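Transcriptional regulator ComR (Streptococcus vestibularis F0396, PDB 6HU8) probably binds DNA as a competence regulator of the RNPP family, joining a helix-turn-helix domain to a TPR domain that receives a signalling peptide. Local coordinates at residues A[84-89]-A[199-204]; A[154-159]-A[188-193]; A[205-210]-A[235-240]. All blocks are in the same frame, centred on the assembly; numbering follows the deposited sequence.

Contact 1 of 3, residues A[84-89]-A[199-204]; sequences RLIKFP and DDAYNI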
loop_
_atom_site.group_PDB
_atom_site.type_symbol
_atom_site.label_atom_id
_atom_site.label_comp_id
_atom_site.label_asym_id
_atom_site.label_seq_id
_atom_site.Cartn_x
_atom_site.Cartn_y
_atom_site.Cartn_z
ATOM N N ARG A 84 7.063 -1.828 12.999
ATOM C CA ARG A 84 6.885 -0.628 13.823
ATOM C C ARG A 84 6.540 0.595 12.971
ATOM O O ARG A 84 5.635 1.365 13.316
ATOM C CB ARG A 84 8.141 -0.346 14.653
ATOM C CG ARG A 84 8.302 -1.255 15.865
ATOM C CD ARG A 84 9.594 -0.961 16.621
ATOM N NE ARG A 84 10.248 -2.194 17.051
ATOM C CZ ARG A 84 11.493 -2.528 16.726
ATOM N NH1 ARG A 84 12.016 -3.676 17.146
ATOM N NH2 ARG A 84 12.220 -1.710 15.976
ATOM N N LEU A 85 7.263 0.754 11.862
ATOM C CA LEU A 85 7.047 1.842 10.900
ATOM C C LEU A 85 5.615 1.911 10.354
ATOM O O LEU A 85 4.987 2.969 10.361
ATOM C CB LEU A 85 8.039 1.700 9.724
ATOM C CG LEU A 85 7.683 2.428 8.421
ATOM C CD1 LEU A 85 7.632 3.926 8.646
ATOM C CD2 LEU A 85 8.649 2.098 7.267
ATOM N N ILE A 86 5.112 0.785 9.862
ATOM C CA ILE A 86 3.800 0.727 9.228
ATOM C C ILE A 86 2.671 0.944 10.233
ATOM O O ILE A 86 1.622 1.491 9.888
ATOM C CB ILE A 86 3.606 -0.622 8.506
ATOM C CG1 ILE A 86 4.655 -0.773 7.398
ATOM C CG2 ILE A 86 2.189 -0.751 7.934
ATOM C CD1 ILE A 86 4.386 -1.905 6.450
ATOM N N LYS A 87 2.912 0.527 11.476
ATOM C CA LYS A 87 1.945 0.635 12.577
ATOM C C LYS A 87 1.830 2.065 13.121
ATOM O O LYS A 87 0.863 2.406 13.801
ATOM C CB LYS A 87 2.336 -0.315 13.719
ATOM C CG LYS A 87 1.699 -1.686 13.624
ATOM C CD LYS A 87 2.471 -2.730 14.427
ATOM C CE LYS A 87 2.533 -2.403 15.906
ATOM N NZ LYS A 87 3.167 -3.542 16.626
ATOM N N PHE A 88 2.833 2.883 12.817
ATOM C CA PHE A 88 2.943 4.256 13.309
ATOM C C PHE A 88 1.947 5.208 12.612
ATOM O O PHE A 88 2.092 5.495 11.420
ATOM C CB PHE A 88 4.391 4.725 13.095
ATOM C CG PHE A 88 4.769 5.958 13.863
ATOM C CD1 PHE A 88 4.364 7.213 13.439
ATOM C CD2 PHE A 88 5.569 5.863 14.991
ATOM C CE1 PHE A 88 4.723 8.349 14.143
ATOM C CE2 PHE A 88 5.936 6.995 15.696
ATOM C CZ PHE A 88 5.509 8.242 15.271
ATOM N N PRO A 89 0.924 5.696 13.344
ATOM C CA PRO A 89 -0.009 6.644 12.718
ATOM C C PRO A 89 0.488 8.087 12.817
ATOM O O PRO A 89 1.279 8.401 13.707
ATOM C CB PRO A 89 -1.293 6.452 13.526
ATOM C CG PRO A 89 -0.784 6.151 14.910
ATOM C CD PRO A 89 0.528 5.378 14.729
ATOM N N ASP A 199 -3.458 -8.632 13.013
ATOM C CA ASP A 199 -2.207 -8.089 12.502
ATOM C C ASP A 199 -2.433 -6.616 12.250
ATOM O O ASP A 199 -2.996 -6.222 11.212
ATOM C CB ASP A 199 -1.772 -8.812 11.227
ATOM C CG ASP A 199 -0.491 -8.244 10.619
ATOM O OD1 ASP A 199 0.162 -7.375 11.229
ATOM O OD2 ASP A 199 -0.125 -8.699 9.521
ATOM N N ASP A 200 -2.013 -5.807 13.217
ATOM C CA ASP A 200 -2.249 -4.367 13.178
ATOM C C ASP A 200 -1.564 -3.699 11.980
ATOM O O ASP A 200 -2.155 -2.835 11.347
ATOM C CB ASP A 200 -1.779 -3.714 14.478
ATOM C CG ASP A 200 -2.673 -4.060 15.668
ATOM O OD1 ASP A 200 -3.743 -4.686 15.481
ATOM O OD2 ASP A 200 -2.306 -3.677 16.795
ATOM N N ALA A 201 -0.326 -4.097 11.682
ATOM C CA ALA A 201 0.389 -3.538 10.538
ATOM C C ALA A 201 -0.427 -3.718 9.264
ATOM O O ALA A 201 -0.604 -2.770 8.482
ATOM C CB ALA A 201 1.750 -4.186 10.388
ATOM N N TYR A 202 -0.939 -4.932 9.071
ATOM C CA TYR A 202 -1.728 -5.243 7.884
ATOM C C TYR A 202 -3.027 -4.446 7.895
ATOM O O TYR A 202 -3.445 -3.863 6.873
ATOM C CB TYR A 202 -2.027 -6.748 7.804
ATOM C CG TYR A 202 -2.810 -7.138 6.560
ATOM C CD1 TYR A 202 -2.157 -7.472 5.376
ATOM C CD2 TYR A 202 -4.199 -7.164 6.567
ATOM C CE1 TYR A 202 -2.868 -7.830 4.245
ATOM C CE2 TYR A 202 -4.912 -7.513 5.440
ATOM C CZ TYR A 202 -4.244 -7.844 4.283
ATOM O OH TYR A 202 -4.956 -8.186 3.151
ATOM N N ASN A 203 -3.670 -4.412 9.057
ATOM C CA ASN A 203 -4.947 -3.727 9.176
ATOM C C ASN A 203 -4.793 -2.222 9.015
ATOM O O ASN A 203 -5.702 -1.562 8.524
ATOM C CB ASN A 203 -5.610 -4.052 10.505
ATOM C CG ASN A 203 -6.069 -5.486 10.576
ATOM O OD1 ASN A 203 -6.158 -6.166 9.556
ATOM N ND2 ASN A 203 -6.360 -5.959 11.777
ATOM N N ILE A 204 -3.648 -1.671 9.408
ATOM C CA ILE A 204 -3.439 -0.241 9.196
ATOM C C ILE A 204 -3.295 0.066 7.697
ATOM O O ILE A 204 -3.859 1.044 7.208
ATOM C CB ILE A 204 -2.222 0.267 9.968
ATOM C CG1 ILE A 204 -2.560 0.278 11.463
ATOM C CG2 ILE A 204 -1.877 1.666 9.551
ATOM C CD1 ILE A 204 -1.548 0.984 12.342
#
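Ile204 lays its side chain against the last turn of helix 76-87, meeting mostly backbone. Its CD1 methyl comes to 3.2 Å from the carbonyl oxygen of Lys87, a close approach, and to 3.5 Å from Lys87 CA, while its CG2 branch sits 3.5 Å from Ile86 O. Two neighbouring carbonyls at the C-terminal end of one helix are thus covered by the two arms of a single isoleucine. Ile86 answers in kind: with CG1 held beside its own backbone N (chi1 -62°), the CG2 methyl is turned to Ala201, resting 3.5 Å from Ala201 O and 4.2 Å from Ala201 CB. The contact joins helix 76-87 to the first turn of helix 200-219, within the all-helical TPR array, two parts of the fold far apart in sequence. Ala201, with no more than a methyl, lets the backbones come close: Lys87 CA and Ala201 CA are 4.9 Å apart. Lys87 lies across that first turn, its CG 3.7 Å from Ala201 N and also beside Asp200 CB. Lys87 NZ stays 5.5 Å from Asp200 OD2, too far for a salt bridge. Asp200 OD1 is instead hydrogen-bonded to Ser240 OG, and Asp199, at the N-cap, accepts a weak hydrogen bond from Tyr202 N through OD1.

Contact 2 of 3, residues A[154-159]-A[188-193]; sequences RKKKFS and VDRVLK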
loop_
_atom_site.group_PDB
_atom_site.type_symbol
_atom_site.label_atom_id
_atom_site.label_comp_id
_atom_site.label_asym_id
_atom_site.label_seq_id
_atom_site.Cartn_x
_atom_site.Cartn_y
_atom_site.Cartn_z
ATOM N N ARG A 154 -3.909 -9.028 -10.683
ATOM C CA ARG A 154 -4.279 -10.419 -10.927
ATOM C C ARG A 154 -4.468 -11.218 -9.643
ATOM O O ARG A 154 -4.826 -12.395 -9.699
ATOM C CB ARG A 154 -3.214 -11.117 -11.795
ATOM C CG ARG A 154 -2.834 -10.383 -13.074
ATOM C CD ARG A 154 -3.625 -10.885 -14.290
ATOM N NE ARG A 154 -3.480 -12.329 -14.473
ATOM C CZ ARG A 154 -2.597 -12.918 -15.279
ATOM N NH1 ARG A 154 -2.567 -14.243 -15.344
ATOM N NH2 ARG A 154 -1.751 -12.202 -16.024
ATOM N N LYS A 155 -4.215 -10.596 -8.491
ATOM C CA LYS A 155 -4.229 -11.316 -7.216
ATOM C C LYS A 155 -5.612 -11.268 -6.579
ATOM O O LYS A 155 -6.359 -10.313 -6.778
ATOM C CB LYS A 155 -3.196 -10.738 -6.238
ATOM C CG LYS A 155 -1.731 -11.029 -6.571
ATOM C CD LYS A 155 -0.810 -10.512 -5.465
ATOM C CE LYS A 155 0.625 -10.347 -5.965
ATOM N NZ LYS A 155 1.545 -9.824 -4.907
ATOM N N LYS A 156 -5.936 -12.301 -5.811
ATOM C CA LYS A 156 -7.183 -12.350 -5.060
ATOM C C LYS A 156 -6.919 -12.050 -3.589
ATOM O O LYS A 156 -7.770 -11.493 -2.898
ATOM C CB LYS A 156 -7.863 -13.716 -5.225
ATOM C CG LYS A 156 -8.567 -13.888 -6.574
ATOM C CD LYS A 156 -9.533 -15.071 -6.575
ATOM C CE LYS A 156 -10.212 -15.245 -7.940
ATOM N NZ LYS A 156 -9.285 -15.776 -8.990
ATOM N N LYS A 157 -5.727 -12.411 -3.121
ATOM C CA LYS A 157 -5.342 -12.181 -1.738
ATOM C C LYS A 157 -4.154 -11.217 -1.700
ATOM O O LYS A 157 -3.126 -11.463 -2.327
ATOM C CB LYS A 157 -5.005 -13.509 -1.054
ATOM C CG LYS A 157 -4.727 -13.405 0.436
ATOM C CD LYS A 157 -4.397 -14.773 1.032
ATOM C CE LYS A 157 -4.284 -14.721 2.551
ATOM N NZ LYS A 157 -3.747 -15.998 3.125
ATOM N N PHE A 158 -4.310 -10.112 -0.978
ATOM C CA PHE A 158 -3.301 -9.048 -0.927
ATOM C C PHE A 158 -2.432 -9.161 0.319
ATOM O O PHE A 158 -2.952 -9.376 1.403
ATOM C CB PHE A 158 -3.966 -7.657 -0.920
ATOM C CG PHE A 158 -4.736 -7.320 -2.173
ATOM C CD1 PHE A 158 -4.272 -7.703 -3.416
ATOM C CD2 PHE A 158 -5.925 -6.608 -2.092
ATOM C CE1 PHE A 158 -4.977 -7.390 -4.564
ATOM C CE2 PHE A 158 -6.638 -6.282 -3.239
ATOM C CZ PHE A 158 -6.158 -6.676 -4.479
ATOM N N SER A 159 -1.124 -8.989 0.155
ATOM C CA SER A 159 -0.198 -8.868 1.270
ATOM C C SER A 159 -0.110 -7.416 1.717
ATOM O O SER A 159 -0.677 -6.525 1.083
ATOM C CB SER A 159 1.194 -9.355 0.869
ATOM O OG SER A 159 1.706 -8.548 -0.195
ATOM N N VAL A 188 -11.057 -1.939 -5.916
ATOM C CA VAL A 188 -11.957 -1.693 -4.789
ATOM C C VAL A 188 -12.649 -2.980 -4.381
ATOM O O VAL A 188 -12.684 -3.322 -3.201
ATOM C CB VAL A 188 -13.034 -0.620 -5.113
ATOM C CG1 VAL A 188 -14.039 -0.511 -3.974
ATOM C CG2 VAL A 188 -12.381 0.725 -5.373
ATOM N N ASP A 189 -13.175 -3.705 -5.366
ATOM C CA ASP A 189 -13.927 -4.919 -5.081
ATOM C C ASP A 189 -13.062 -5.966 -4.378
ATOM O O ASP A 189 -13.522 -6.668 -3.474
ATOM C CB ASP A 189 -14.524 -5.494 -6.370
ATOM C CG ASP A 189 -15.142 -6.867 -6.160
ATOM O OD1 ASP A 189 -16.223 -6.941 -5.540
ATOM O OD2 ASP A 189 -14.535 -7.876 -6.596
ATOM N N ARG A 190 -11.803 -6.062 -4.785
ATOM C CA ARG A 190 -10.918 -7.058 -4.199
ATOM C C ARG A 190 -10.443 -6.602 -2.822
ATOM O O ARG A 190 -10.274 -7.418 -1.915
ATOM C CB ARG A 190 -9.730 -7.338 -5.127
ATOM C CG ARG A 190 -8.994 -8.610 -4.774
ATOM C CD ARG A 190 -9.959 -9.793 -4.749
ATOM N NE ARG A 190 -10.338 -10.217 -6.097
ATOM C CZ ARG A 190 -11.292 -11.107 -6.362
ATOM N NH1 ARG A 190 -11.973 -11.672 -5.368
ATOM N NH2 ARG A 190 -11.565 -11.435 -7.624
ATOM N N VAL A 191 -10.242 -5.299 -2.657
ATOM C CA VAL A 191 -9.897 -4.758 -1.343
ATOM C C VAL A 191 -11.000 -5.062 -0.335
ATOM O O VAL A 191 -10.727 -5.494 0.786
ATOM C CB VAL A 191 -9.654 -3.239 -1.386
ATOM C CG1 VAL A 191 -9.654 -2.653 0.032
ATOM C CG2 VAL A 191 -8.342 -2.941 -2.095
ATOM N N LEU A 192 -12.245 -4.859 -0.766
ATOM C CA LEU A 192 -13.414 -5.091 0.073
ATOM C C LEU A 192 -13.593 -6.552 0.503
ATOM O O LEU A 192 -14.259 -6.822 1.506
ATOM C CB LEU A 192 -14.674 -4.608 -0.650
ATOM C CG LEU A 192 -14.832 -3.090 -0.693
ATOM C CD1 LEU A 192 -16.053 -2.682 -1.518
ATOM C CD2 LEU A 192 -14.909 -2.544 0.734
ATOM N N LYS A 193 -12.991 -7.487 -0.226
ATOM C CA LYS A 193 -13.142 -8.909 0.098
ATOM C C LYS A 193 -11.993 -9.485 0.918
ATOM O O LYS A 193 -11.992 -10.677 1.232
ATOM C CB LYS A 193 -13.289 -9.736 -1.176
ATOM C CG LYS A 193 -14.564 -9.497 -1.968
ATOM C CD LYS A 193 -14.529 -10.328 -3.253
ATOM C CE LYS A 193 -15.747 -10.094 -4.134
ATOM N NZ LYS A 193 -15.765 -11.104 -5.232
#
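Arg190 packs the aliphatic part of its side chain obliquely against the ring of Phe158, the tight half of a contact between a loop and a helix in the helical TPR array. The loop joins helices 139-152 and 160-173, and Arg190 belongs to the last turns of helix 181-192. CG of Arg190 approaches Phe158 CZ to 3.4 Å, and its CB lies 3.7 Å from the same atom; the two side chains meet at about a right angle, with ring and guanidinium planes 73° apart. Beside them, Val191 N stands at the edge of the ring, near its plane, and Val191 CG2 packs 3.9 Å from Phe158 CE2. Leu163 and Ile166 of helix 160-173 also touch Phe158, which is buried and faces the helix.

Towards solvent the packing is looser. Two bends in the arginine chain, at chi2 (55°) and chi3 (75°), turn its guanidinium away from the phenylalanine and beside the exposed Lys156. There CG of Lys156 lies over the centre of one guanidinium face, whereas the like-charged ends stay apart, Lys156 NZ being 5.1 Å from Arg190 NH2. It is the hydrocarbon chain of the lysine that lies on the guanidinium. Gln194, just past the helix, hydrogen-bonds through NE2 to the carbonyls of Lys156 and Arg190 and accepts from Phe158 N through OE1, linking loop and helix. Between the tight and loose halves, Arg190 CD rests 3.3 Å from the carbonyl oxygen of Lys156.

Contact 3 of 3, residues A[205-210]-A[235-240]; sequences ALFNDL and AVIEKS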
loop_
_atom_site.group_PDB
_atom_site.type_symbol
_atom_site.label_atom_id
_atom_site.label_comp_id
_atom_site.label_asym_id
_atom_site.label_seq_id
_atom_site.Cartn_x
_atom_site.Cartn_y
_atom_site.Cartn_z
ATOM N N ALA A 205 -2.555 -0.769 6.968
ATOM C CA ALA A 205 -2.419 -0.576 5.529
ATOM C C ALA A 205 -3.770 -0.757 4.870
ATOM O O ALA A 205 -4.142 0.005 3.981
ATOM C CB ALA A 205 -1.381 -1.547 4.929
ATOM N N LEU A 206 -4.513 -1.766 5.301
ATOM C CA LEU A 206 -5.837 -2.006 4.728
ATOM C C LEU A 206 -6.798 -0.861 5.068
ATOM O O LEU A 206 -7.593 -0.404 4.219
ATOM C CB LEU A 206 -6.389 -3.345 5.225
ATOM C CG LEU A 206 -7.819 -3.703 4.817
ATOM C CD1 LEU A 206 -7.915 -3.951 3.318
ATOM C CD2 LEU A 206 -8.348 -4.897 5.618
ATOM N N PHE A 207 -6.719 -0.385 6.308
ATOM C CA PHE A 207 -7.568 0.716 6.726
ATOM C C PHE A 207 -7.292 1.958 5.869
ATOM O O PHE A 207 -8.219 2.629 5.416
ATOM C CB PHE A 207 -7.356 1.036 8.208
ATOM C CG PHE A 207 -8.233 2.142 8.708
ATOM C CD1 PHE A 207 -9.518 1.872 9.136
ATOM C CD2 PHE A 207 -7.781 3.452 8.725
ATOM C CE1 PHE A 207 -10.350 2.897 9.588
ATOM C CE2 PHE A 207 -8.597 4.480 9.162
ATOM C CZ PHE A 207 -9.888 4.206 9.590
ATOM N N ASN A 208 -6.018 2.256 5.642
ATOM C CA ASN A 208 -5.651 3.441 4.875
ATOM C C ASN A 208 -6.056 3.331 3.398
ATOM O O ASN A 208 -6.404 4.327 2.762
ATOM C CB ASN A 208 -4.145 3.690 5.003
ATOM C CG ASN A 208 -3.777 4.287 6.344
ATOM O OD1 ASN A 208 -4.581 5.000 6.947
ATOM N ND2 ASN A 208 -2.567 4.003 6.823
ATOM N N ASP A 209 -6.010 2.119 2.852
ATOM C CA ASP A 209 -6.533 1.905 1.506
ATOM C C ASP A 209 -8.041 2.104 1.459
ATOM O O ASP A 209 -8.570 2.668 0.517
ATOM C CB ASP A 209 -6.200 0.508 1.013
ATOM C CG ASP A 209 -4.781 0.397 0.518
ATOM O OD1 ASP A 209 -4.042 1.398 0.604
ATOM O OD2 ASP A 209 -4.420 -0.690 0.048
ATOM N N LEU A 210 -8.734 1.600 2.465
ATOM C CA LEU A 210 -10.180 1.800 2.539
ATOM C C LEU A 210 -10.515 3.289 2.675
ATOM O O LEU A 210 -11.466 3.782 2.053
ATOM C CB LEU A 210 -10.750 0.993 3.698
ATOM C CG LEU A 210 -10.811 -0.514 3.447
ATOM C CD1 LEU A 210 -11.054 -1.257 4.734
ATOM C CD2 LEU A 210 -11.901 -0.816 2.447
ATOM N N ALA A 235 -15.316 -2.398 10.520
ATOM C CA ALA A 235 -14.910 -3.778 10.836
ATOM C C ALA A 235 -13.418 -3.889 11.141
ATOM O O ALA A 235 -13.017 -4.630 12.049
ATOM C CB ALA A 235 -15.274 -4.716 9.698
ATOM N N VAL A 236 -12.586 -3.158 10.402
ATOM C CA VAL A 236 -11.145 -3.173 10.689
ATOM C C VAL A 236 -10.857 -2.522 12.039
ATOM O O VAL A 236 -10.089 -3.062 12.845
ATOM C CB VAL A 236 -10.331 -2.465 9.605
ATOM C CG1 VAL A 236 -8.871 -2.364 10.020
ATOM C CG2 VAL A 236 -10.464 -3.196 8.276
ATOM N N ILE A 237 -11.483 -1.374 12.290
ATOM C CA ILE A 237 -11.338 -0.689 13.575
ATOM C C ILE A 237 -11.738 -1.617 14.727
ATOM O O ILE A 237 -11.047 -1.695 15.743
ATOM C CB ILE A 237 -12.184 0.602 13.630
ATOM C CG1 ILE A 237 -11.527 1.703 12.782
ATOM C CG2 ILE A 237 -12.372 1.073 15.086
ATOM C CD1 ILE A 237 -12.423 2.903 12.515
ATOM N N GLU A 238 -12.834 -2.342 14.539
ATOM C CA GLU A 238 -13.303 -3.294 15.540
ATOM C C GLU A 238 -12.287 -4.400 15.819
ATOM O O GLU A 238 -12.065 -4.765 16.983
ATOM C CB GLU A 238 -14.626 -3.920 15.103
ATOM C CG GLU A 238 -15.228 -4.843 16.153
ATOM C CD GLU A 238 -15.488 -4.128 17.465
ATOM O OE1 GLU A 238 -16.189 -3.089 17.450
ATOM O OE2 GLU A 238 -14.987 -4.596 18.510
ATOM N N LYS A 239 -11.669 -4.924 14.760
ATOM C CA LYS A 239 -10.758 -6.049 14.888
ATOM C C LYS A 239 -9.516 -5.650 15.672
ATOM O O LYS A 239 -9.060 -6.379 16.559
ATOM C CB LYS A 239 -10.365 -6.588 13.512
ATOM C CG LYS A 239 -10.563 -8.096 13.343
ATOM C CD LYS A 239 -9.640 -8.893 14.239
ATOM C CE LYS A 239 -10.009 -10.375 14.242
ATOM N NZ LYS A 239 -9.946 -10.951 12.867
ATOM N N SER A 240 -8.988 -4.470 15.374
ATOM C CA SER A 240 -7.735 -4.046 15.974
ATOM C C SER A 240 -7.894 -2.992 17.043
ATOM O O SER A 240 -6.893 -2.490 17.564
ATOM C CB SER A 240 -6.789 -3.531 14.896
ATOM O OG SER A 240 -6.363 -4.593 14.071
#
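Val236 points its two methyls at different residues of the facing helix, and this division sets one half of the contact. CG1, anti to the backbone N (chi1 173°), reaches CB of Phe207 at 4.1 Å. CG2 turns instead to the leucines, 3.8 Å from Leu206 CD2 and 4.1 Å from Leu210 CD1. Leu206 and Leu210 are one helical turn apart, and each crosses the valine at a slant, so that a single methyl is shared by residues from successive turns.

Phe207 has a second neighbour in Ile237. The beta carbon of the phenylalanine meets the valine, while the outer ring meets the isoleucine: Phe207 CE1 lies 3.6 Å from Ile237 CD1 and equally near Ile237 CG1, with Phe207 CZ 4.1 Å from Ile237 CD1. The isoleucine approaches the ring obliquely. It leaves its own helix somewhat to one side, yet its CG1 arm, on the far side of CB from the carbonyl carbon (chi1 -74°), carries CD1 forward to the ring.

All five side chains are buried and apolar, and the contact consists of van der Waals packing alone. The short helical segments run nearly antiparallel, their axes 10.3 Å apart at closest approach and their directions 160° apart. Such pairing of consecutive antiparallel helices is the building principle of TPR-like arrays, here between helix 200-219 and helix 226-240. Around the pair, Leu163 of helix 160-173 touches Leu206, and Ile196 in the loop before helix 200-219 packs on Val236. From the following part of the chain, the Tyr245 ring meets that of Phe207, and Val249 of helix 246-261 touches both Phe207 and Ile237.

How the contacts relate
From the N terminus, helix 76-87 opens the first loop, which contact 1 closes 110 residues later at the start of helix 200-219. Within that span lies the shorter loop of contact 2, running from 154-159 through helix 160-173 to the end of helix 181-192. Contact 3 follows in series, joining helix 200-219 to its successor, helix 226-240. Helix 200-219 therefore serves contacts 1 and 3 on successive turns, and no loops cross. Direct links bind the set: Tyr202 OH probably hydrogen-bonds to Phe158 O between contacts 1 and 2, Asn203 ND2 probably hydrogen-bonds to Ser240 OG between 1 and 3, and Val191 packs on Leu206 and Leu210 between 2 and 3.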